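Local atomic coordinates of MmcR (Streptomyces lavendulae, PDB entry 3GWZ), a protein that transfers the S-methyl group of S-adenosyl-L-methionine to the 6-hydroxyl of demethylated mitomycins A and B, forming the quinone methoxy group. Residues L61-L66 with T75-A80; V207-G212 with E263-G268. One frame throughout, in Å; residues are numbered along the deposited sequence.

Contact 1 of 2, residues L61-L66 with T75-A80; sequences LGVPEL and TALAEA
Leu66 and Leu77 meet as near equals, with closely similar torsions, their side chains running past each other in opposite directions so that the base of one touches a methyl of the other. CB of Leu66 lies 3.7 Å from CD2 of Leu77, and the same CD2 is 4.1 Å from CD1 of Leu66. Each leucine has CG opposite its own carbonyl carbon (chi1 -66° in both), which lets the branched end reach across the gap. CD1 of Leu66 also comes within 3.9 Å of CB of Ala80, one helical turn beyond Leu77, while Val63 adds a looser touch, its CG1 standing 4.4 Å from CD1 of Leu77.

Gly62 ends helix 32-61 as the C-prime residue of a Schellman motif, and its positive phi (87°) turns the chain out of the helix just before Val63. A backbone hydrogen bond from Leu66 N to Val63 O (2.9 Å) closes the turn that follows. Leu88 and Leu92 of helix 85-97 pack on Leu77, carrying the apolar contact deeper into the dimerisation domain, and Phe101 packs on Val63. Since the segments meet through apolar side chains alone, the contact rests on dispersion and the exclusion of water, with Ala80 at the exposed border.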
ATOM      1  N   LEU A  61       5.281  -3.758 -14.664  1.00 17.37           N
ATOM      2  CA  LEU A  61       3.862  -3.590 -14.966  1.00 18.84           C
ATOM      3  C   LEU A  61       3.003  -3.348 -13.727  1.00 20.82           C
ATOM      4  O   LEU A  61       1.891  -2.823 -13.832  1.00 23.43           O
ATOM      5  CB  LEU A  61       3.335  -4.818 -15.715  1.00 18.49           C
ATOM      6  CG  LEU A  61       3.856  -4.950 -17.146  1.00 20.55           C
ATOM      7  CD1 LEU A  61       3.228  -6.138 -17.859  1.00 23.34           C
ATOM      8  CD2 LEU A  61       3.614  -3.661 -17.913  1.00 24.69           C
ATOM      9  N   GLY A  62       3.502  -3.749 -12.564  1.00 17.62           N
ATOM     10  CA  GLY A  62       2.776  -3.565 -11.319  1.00 18.56           C
ATOM     11  C   GLY A  62       1.804  -4.691 -10.990  1.00 21.54           C
ATOM     12  O   GLY A  62       0.794  -4.471 -10.318  1.00 21.19           O
ATOM     13  N   VAL A  63       2.099  -5.906 -11.446  1.00 20.97           N
ATOM     14  CA  VAL A  63       1.196  -7.035 -11.196  1.00 20.74           C
ATOM     15  C   VAL A  63       0.960  -7.348  -9.710  1.00 20.07           C
ATOM     16  O   VAL A  63      -0.196  -7.423  -9.288  1.00 22.82           O
ATOM     17  CB  VAL A  63       1.591  -8.311 -11.994  1.00 21.51           C
ATOM     18  CG1 VAL A  63       0.658  -9.476 -11.656  1.00 15.70           C
ATOM     19  CG2 VAL A  63       1.544  -8.024 -13.479  1.00 18.51           C
ATOM     20  N   PRO A  64       2.037  -7.498  -8.906  1.00 21.34           N
ATOM     21  CA  PRO A  64       1.862  -7.848  -7.489  1.00 17.80           C
ATOM     22  C   PRO A  64       0.953  -6.884  -6.717  1.00 25.72           C
ATOM     23  O   PRO A  64       0.187  -7.316  -5.846  1.00 21.42           O
ATOM     24  CB  PRO A  64       3.291  -7.776  -6.932  1.00 20.46           C
ATOM     25  CG  PRO A  64       4.170  -8.014  -8.126  1.00 18.85           C
ATOM     26  CD  PRO A  64       3.463  -7.339  -9.258  1.00 17.47           C
ATOM     27  N   GLU A  65       1.041  -5.594  -7.033  1.00 20.34           N
ATOM     28  CA  GLU A  65       0.218  -4.589  -6.363  1.00 28.68           C
ATOM     29  C   GLU A  65      -1.265  -4.779  -6.660  1.00 28.32           C
ATOM     30  O   GLU A  65      -2.118  -4.390  -5.863  1.00 25.72           O
ATOM     31  CB  GLU A  65       0.627  -3.178  -6.778  1.00 25.15           C
ATOM     32  CG  GLU A  65       2.044  -2.805  -6.406  1.00 34.03           C
ATOM     33  CD  GLU A  65       3.034  -3.052  -7.529  1.00 36.12           C
ATOM     34  OE1 GLU A  65       3.419  -2.061  -8.188  1.00 39.43           O
ATOM     35  OE2 GLU A  65       3.420  -4.223  -7.754  1.00 25.82           O
ATOM     36  N   LEU A  66      -1.563  -5.363  -7.814  1.00 22.44           N
ATOM     37  CA  LEU A  66      -2.945  -5.556  -8.250  1.00 27.25           C
ATOM     38  C   LEU A  66      -3.585  -6.809  -7.657  1.00 23.73           C
ATOM     39  O   LEU A  66      -4.773  -7.059  -7.851  1.00 22.94           O
ATOM     40  CB  LEU A  66      -3.017  -5.605  -9.781  1.00 27.47           C
ATOM     41  CG  LEU A  66      -2.669  -4.306 -10.506  1.00 23.66           C
ATOM     42  CD1 LEU A  66      -2.544  -4.536 -12.004  1.00 24.80           C
ATOM     43  CD2 LEU A  66      -3.713  -3.230 -10.214  1.00 26.29           C
ATOM     44  N   THR A  75      -7.228 -11.443 -17.862  1.00 20.74           N
ATOM     45  CA  THR A  75      -7.948 -10.396 -18.584  1.00 22.37           C
ATOM     46  C   THR A  75      -7.923  -9.082 -17.816  1.00 20.39           C
ATOM     47  O   THR A  75      -7.539  -8.042 -18.356  1.00 22.52           O
ATOM     48  CB  THR A  75      -9.423 -10.785 -18.846  1.00 23.97           C
ATOM     49  OG1 THR A  75      -9.471 -11.995 -19.609  1.00 24.97           O
ATOM     50  CG2 THR A  75     -10.139  -9.679 -19.613  1.00 26.22           C
ATOM     51  N   ALA A  76      -8.331  -9.136 -16.553  1.00 22.63           N
ATOM     52  CA  ALA A  76      -8.430  -7.934 -15.726  1.00 20.65           C
ATOM     53  C   ALA A  76      -7.053  -7.333 -15.446  1.00 25.91           C
ATOM     54  O   ALA A  76      -6.875  -6.114 -15.496  1.00 24.35           O
ATOM     55  CB  ALA A  76      -9.143  -8.245 -14.423  1.00 19.51           C
ATOM     56  N   LEU A  77      -6.083  -8.189 -15.139  1.00 21.15           N
ATOM     57  CA  LEU A  77      -4.722  -7.729 -14.917  1.00 21.10           C
ATOM     58  C   LEU A  77      -4.143  -7.072 -16.173  1.00 18.23           C
ATOM     59  O   LEU A  77      -3.432  -6.071 -16.086  1.00 24.03           O
ATOM     60  CB  LEU A  77      -3.834  -8.883 -14.443  1.00 19.40           C
ATOM     61  CG  LEU A  77      -4.170  -9.466 -13.073  1.00 20.46           C
ATOM     62  CD1 LEU A  77      -3.385 -10.754 -12.846  1.00 20.77           C
ATOM     63  CD2 LEU A  77      -3.892  -8.454 -11.955  1.00 13.17           C
ATOM     64  N   ALA A  78      -4.455  -7.630 -17.340  1.00 19.83           N
ATOM     65  CA  ALA A  78      -3.993  -7.057 -18.604  1.00 21.30           C
ATOM     66  C   ALA A  78      -4.605  -5.684 -18.857  1.00 23.19           C
ATOM     67  O   ALA A  78      -3.912  -4.749 -19.254  1.00 21.47           O
ATOM     68  CB  ALA A  78      -4.282  -8.000 -19.770  1.00 19.74           C
ATOM     69  N   GLU A  79      -5.909  -5.564 -18.627  1.00 29.04           N
ATOM     70  CA  GLU A  79      -6.584  -4.279 -18.789  1.00 27.09           C
ATOM     71  C   GLU A  79      -5.996  -3.211 -17.866  1.00 26.16           C
ATOM     72  O   GLU A  79      -5.743  -2.085 -18.294  1.00 30.56           O
ATOM     73  CB  GLU A  79      -8.088  -4.424 -18.546  1.00 29.32           C
ATOM     74  CG  GLU A  79      -8.830  -3.100 -18.484  1.00 34.67           C
ATOM     75  CD  GLU A  79     -10.322  -3.264 -18.685  0.19 39.53           C
ATOM     76  OE1 GLU A  79     -10.757  -4.396 -18.988  0.51 42.26           O
ATOM     77  OE2 GLU A  79     -11.056  -2.262 -18.544  0.43 43.05           O
ATOM     78  N   ALA A  80      -5.767  -3.568 -16.606  1.00 20.85           N
ATOM     79  CA  ALA A  80      -5.231  -2.613 -15.638  1.00 21.64           C
ATOM     80  C   ALA A  80      -3.770  -2.224 -15.904  1.00 30.72           C
ATOM     81  O   ALA A  80      -3.351  -1.118 -15.572  1.00 25.94           O
ATOM     82  CB  ALA A  80      -5.386  -3.144 -14.224  1.00 22.96           C
TER

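Contact 2 of 2, residues V207-G212 with E263-G268; sequences VDIGGG and ETIPDG. With SAH (S-adenosyl-L-homocysteine), chain G.
Val207 and Ile209, alternate residues of the inner strand 205-209, pack by purely apolar contact against Ile265 and Pro266 in the loop that leads into strand 271-275, on one face of the methyltransferase domain's central sheet. Val207 meets the proline ring obliquely: its CG1 lies 4.1 Å from CG of Pro266 and equally far from CD, while CG2 approaches CB. With CG1 opposite the backbone N (chi1 172°), the two methyls of Val207 divide the ring between them. Ile209 and Ile265 cross at about a right angle. There the terminal CD1 of Ile265 does all the touching; it is 3.8 Å from CG2 of Ile209 and 4.1 Å from CD1 of Ile209, so one methyl is set against both branches of its partner. Both chi1 and chi2 of Ile265 lie near -60°, a folded shape that brings this end closer to the strand than its CB direction alone would suggest.

This is the Rossmann-like fold of class I methyltransferases, in which the strand runs into the glycine-rich loop of the cofactor site. Directly after Ile209, the backbone turns at Gly210, whose carbonyl O accepts a 2.7 Å hydrogen bond from the amino N of S-adenosyl-L-homocysteine. The backbone of the next two glycines lies directly against the ligand, with Gly211 C and Gly212 N both 3.6 Å from its CA. Gly212 N is also hydrogen-bonded to Glu233, which itself binds the ligand. On the packed face, Ile293 of helix 283-296 touches both isoleucines, and Tyr272 of strand 271-275 contacts Val207, Ile209 and Ile265 while its hydroxyl is hydrogen-bonded to Pro266 O.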
ATOM      1  N   VAL A 207      31.269  11.719  10.745  1.00 15.93           N
ATOM      2  CA  VAL A 207      31.085  12.105   9.357  1.00 15.61           C
ATOM      3  C   VAL A 207      30.845  10.855   8.507  1.00 15.64           C
ATOM      4  O   VAL A 207      31.644   9.919   8.545  1.00 13.77           O
ATOM      5  CB  VAL A 207      32.314  12.849   8.812  1.00 18.00           C
ATOM      6  CG1 VAL A 207      32.176  13.058   7.316  1.00 15.90           C
ATOM      7  CG2 VAL A 207      32.504  14.189   9.537  1.00 16.33           C
ATOM      8  N   ASP A 208      29.742  10.830   7.767  1.00 13.72           N
ATOM      9  CA  ASP A 208      29.485   9.704   6.865  1.00 17.08           C
ATOM     10  C   ASP A 208      29.819  10.087   5.438  1.00 18.20           C
ATOM     11  O   ASP A 208      29.144  10.923   4.820  1.00 17.01           O
ATOM     12  CB  ASP A 208      28.031   9.215   6.933  1.00 17.33           C
ATOM     13  CG  ASP A 208      27.855   7.836   6.292  1.00 21.43           C
ATOM     14  OD1 ASP A 208      28.853   7.288   5.780  1.00 20.79           O
ATOM     15  OD2 ASP A 208      26.732   7.289   6.310  1.00 19.69           O
ATOM     16  N   ILE A 209      30.858   9.450   4.918  1.00 16.68           N
ATOM     17  CA  ILE A 209      31.389   9.770   3.610  1.00 11.78           C
ATOM     18  C   ILE A 209      30.685   8.964   2.525  1.00 14.58           C
ATOM     19  O   ILE A 209      30.762   7.743   2.526  1.00 14.19           O
ATOM     20  CB  ILE A 209      32.885   9.453   3.562  1.00 14.52           C
ATOM     21  CG1 ILE A 209      33.614  10.156   4.713  1.00 13.95           C
ATOM     22  CG2 ILE A 209      33.472   9.850   2.207  1.00 12.65           C
ATOM     23  CD1 ILE A 209      34.924   9.495   5.080  1.00 18.54           C
ATOM     24  N   GLY A 210      30.015   9.645   1.596  1.00 14.82           N
ATOM     25  CA  GLY A 210      29.224   8.952   0.584  1.00 11.05           C
ATOM     26  C   GLY A 210      28.086   8.183   1.241  1.00 12.89           C
ATOM     27  O   GLY A 210      27.822   7.021   0.906  1.00 12.95           O
ATOM     28  N   GLY A 211      27.403   8.848   2.169  1.00 14.94           N
ATOM     29  CA  GLY A 211      26.420   8.205   3.032  1.00 14.67           C
ATOM     30  C   GLY A 211      25.044   7.925   2.438  1.00 13.26           C
ATOM     31  O   GLY A 211      24.115   7.579   3.175  1.00 12.68           O
ATOM     32  N   GLY A 212      24.900   8.073   1.120  1.00 10.16           N
ATOM     33  CA  GLY A 212      23.633   7.770   0.457  1.00  9.91           C
ATOM     34  C   GLY A 212      22.479   8.628   0.954  1.00 13.10           C
ATOM     35  O   GLY A 212      22.617   9.844   1.078  1.00 13.42           O
ATOM     36  N   GLU A 263      37.755  15.257  -3.406  1.00 20.51           N
ATOM     37  CA  GLU A 263      38.231  16.623  -3.235  1.00 20.87           C
ATOM     38  C   GLU A 263      38.103  17.085  -1.793  1.00 26.81           C
ATOM     39  O   GLU A 263      38.912  17.879  -1.320  1.00 25.19           O
ATOM     40  CB  GLU A 263      37.457  17.575  -4.145  1.00 20.99           C
ATOM     41  CG  GLU A 263      37.596  17.275  -5.636  1.00 29.31           C
ATOM     42  CD  GLU A 263      39.046  17.106  -6.092  1.00 38.41           C
ATOM     43  OE1 GLU A 263      39.944  17.786  -5.542  1.00 33.64           O
ATOM     44  OE2 GLU A 263      39.287  16.292  -7.010  1.00 37.44           O
ATOM     45  N   THR A 264      37.091  16.577  -1.093  1.00 23.77           N
ATOM     46  CA  THR A 264      36.741  17.098   0.224  1.00 23.28           C
ATOM     47  C   THR A 264      36.400  16.023   1.247  1.00 28.95           C
ATOM     48  O   THR A 264      35.594  15.129   0.978  1.00 25.96           O
ATOM     49  CB  THR A 264      35.528  18.039   0.118  1.00 32.18           C
ATOM     50  OG1 THR A 264      35.799  19.061  -0.849  1.00 30.89           O
ATOM     51  CG2 THR A 264      35.210  18.675   1.465  1.00 33.35           C
ATOM     52  N   ILE A 265      37.018  16.119   2.422  1.00 20.57           N
ATOM     53  CA  ILE A 265      36.587  15.369   3.598  1.00 20.10           C
ATOM     54  C   ILE A 265      36.636  16.330   4.776  1.00 23.20           C
ATOM     55  O   ILE A 265      37.692  16.881   5.064  1.00 25.50           O
ATOM     56  CB  ILE A 265      37.530  14.193   3.918  1.00 18.89           C
ATOM     57  CG1 ILE A 265      37.587  13.200   2.754  1.00 16.59           C
ATOM     58  CG2 ILE A 265      37.078  13.487   5.187  1.00 18.18           C
ATOM     59  CD1 ILE A 265      36.325  12.382   2.582  1.00 16.83           C
ATOM     60  N   PRO A 266      35.495  16.547   5.454  1.00 24.94           N
ATOM     61  CA  PRO A 266      35.473  17.473   6.595  1.00 23.13           C
ATOM     62  C   PRO A 266      36.547  17.126   7.615  1.00 21.81           C
ATOM     63  O   PRO A 266      36.685  15.969   8.019  1.00 24.23           O
ATOM     64  CB  PRO A 266      34.091  17.246   7.207  1.00 24.40           C
ATOM     65  CG  PRO A 266      33.254  16.782   6.060  1.00 24.98           C
ATOM     66  CD  PRO A 266      34.168  15.980   5.174  1.00 23.07           C
ATOM     67  N   ASP A 267      37.288  18.140   8.045  1.00 24.99           N
ATOM     68  CA  ASP A 267      38.429  17.932   8.912  1.00 22.21           C
ATOM     69  C   ASP A 267      38.059  17.809  10.398  1.00 24.30           C
ATOM     70  O   ASP A 267      37.138  18.468  10.888  1.00 24.77           O
ATOM     71  CB  ASP A 267      39.440  19.067   8.696  1.00 29.53           C
ATOM     72  CG  ASP A 267      40.638  18.961   9.607  1.00 41.06           C
ATOM     73  OD1 ASP A 267      41.451  18.027   9.423  1.00 44.86           O
ATOM     74  OD2 ASP A 267      40.771  19.818  10.509  1.00 46.86           O
ATOM     75  N   GLY A 268      38.780  16.941  11.102  1.00 29.32           N
ATOM     76  CA  GLY A 268      38.746  16.903  12.553  1.00 26.26           C
ATOM     77  C   GLY A 268      37.546  16.297  13.261  1.00 27.72           C
ATOM     78  O   GLY A 268      37.246  16.688  14.386  1.00 23.30           O
TER
HETATM   79  N   SAH G 352      26.870   4.735   2.055  1.00 12.43           N
HETATM   80  CA  SAH G 352      25.541   4.511   1.390  1.00 10.20           C
HETATM   81  CB  SAH G 352      25.601   4.534  -0.151  1.00 11.62           C
HETATM   82  CG  SAH G 352      26.531   3.502  -0.817  1.00 16.88           C
HETATM   83  SD  SAH G 352      26.404   3.554  -2.601  1.00  7.27           S
HETATM   84  C   SAH G 352      24.971   3.198   1.849  1.00 18.92           C
HETATM   85  O   SAH G 352      23.771   2.959   1.680  1.00 17.14           O
HETATM   86  OXT SAH G 352      25.685   2.353   2.406  1.00 16.00           O
HETATM   87  C5' SAH G 352      27.821   4.567  -2.976  1.00 12.17           C
HETATM   88  C4' SAH G 352      27.554   6.082  -2.861  1.00 12.98           C
HETATM   89  O4' SAH G 352      28.697   6.884  -3.238  1.00 12.80           O
HETATM   90  C3' SAH G 352      26.389   6.632  -3.691  1.00 12.81           C
HETATM   91  O3' SAH G 352      25.364   7.103  -2.801  1.00 13.26           O
HETATM   92  C2' SAH G 352      26.958   7.808  -4.489  1.00 11.76           C
HETATM   93  O2' SAH G 352      26.110   8.963  -4.505  1.00 12.62           O
HETATM   94  C1' SAH G 352      28.205   8.156  -3.710  1.00 12.81           C
HETATM   95  N9  SAH G 352      29.284   8.780  -4.506  1.00 13.86           N
HETATM   96  C8  SAH G 352      29.790   8.321  -5.673  1.00 13.93           C
HETATM   97  N7  SAH G 352      30.796   9.125  -6.104  1.00 14.01           N
HETATM   98  C5  SAH G 352      30.943  10.107  -5.182  1.00 15.60           C
HETATM   99  C6  SAH G 352      31.829  11.275  -5.008  1.00 17.12           C
HETATM  100  N6  SAH G 352      32.769  11.529  -5.950  1.00 11.24           N
HETATM  101  N1  SAH G 352      31.656  12.057  -3.908  1.00 13.76           N
HETATM  102  C2  SAH G 352      30.716  11.784  -2.991  1.00 16.26           C
HETATM  103  N3  SAH G 352      29.875  10.732  -3.083  1.00 15.46           N
HETATM  104  C4  SAH G 352      29.946   9.878  -4.135  1.00 13.53           C

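In the fold
From the N terminus, the chain runs along helix 32-61 and at once enters contact 1, a short closure spanning strand 72-73 that brings the turn after that helix against helix 74-81 in the dimerisation domain. It then passes two short strands and a mostly helical stretch before strand 205-209 opens contact 2, a wider loop that takes in strands 228-233 and 254-258 and closes just ahead of strand 271-275. The two contacts follow in series, neither nested nor crossed. Their centres are about 44 Å apart, on opposite sides of the chain's centre: 61-66 with 75-80 is local to the dimerisation domain, whereas 207-212 with 263-268 belongs to the cofactor-binding domain.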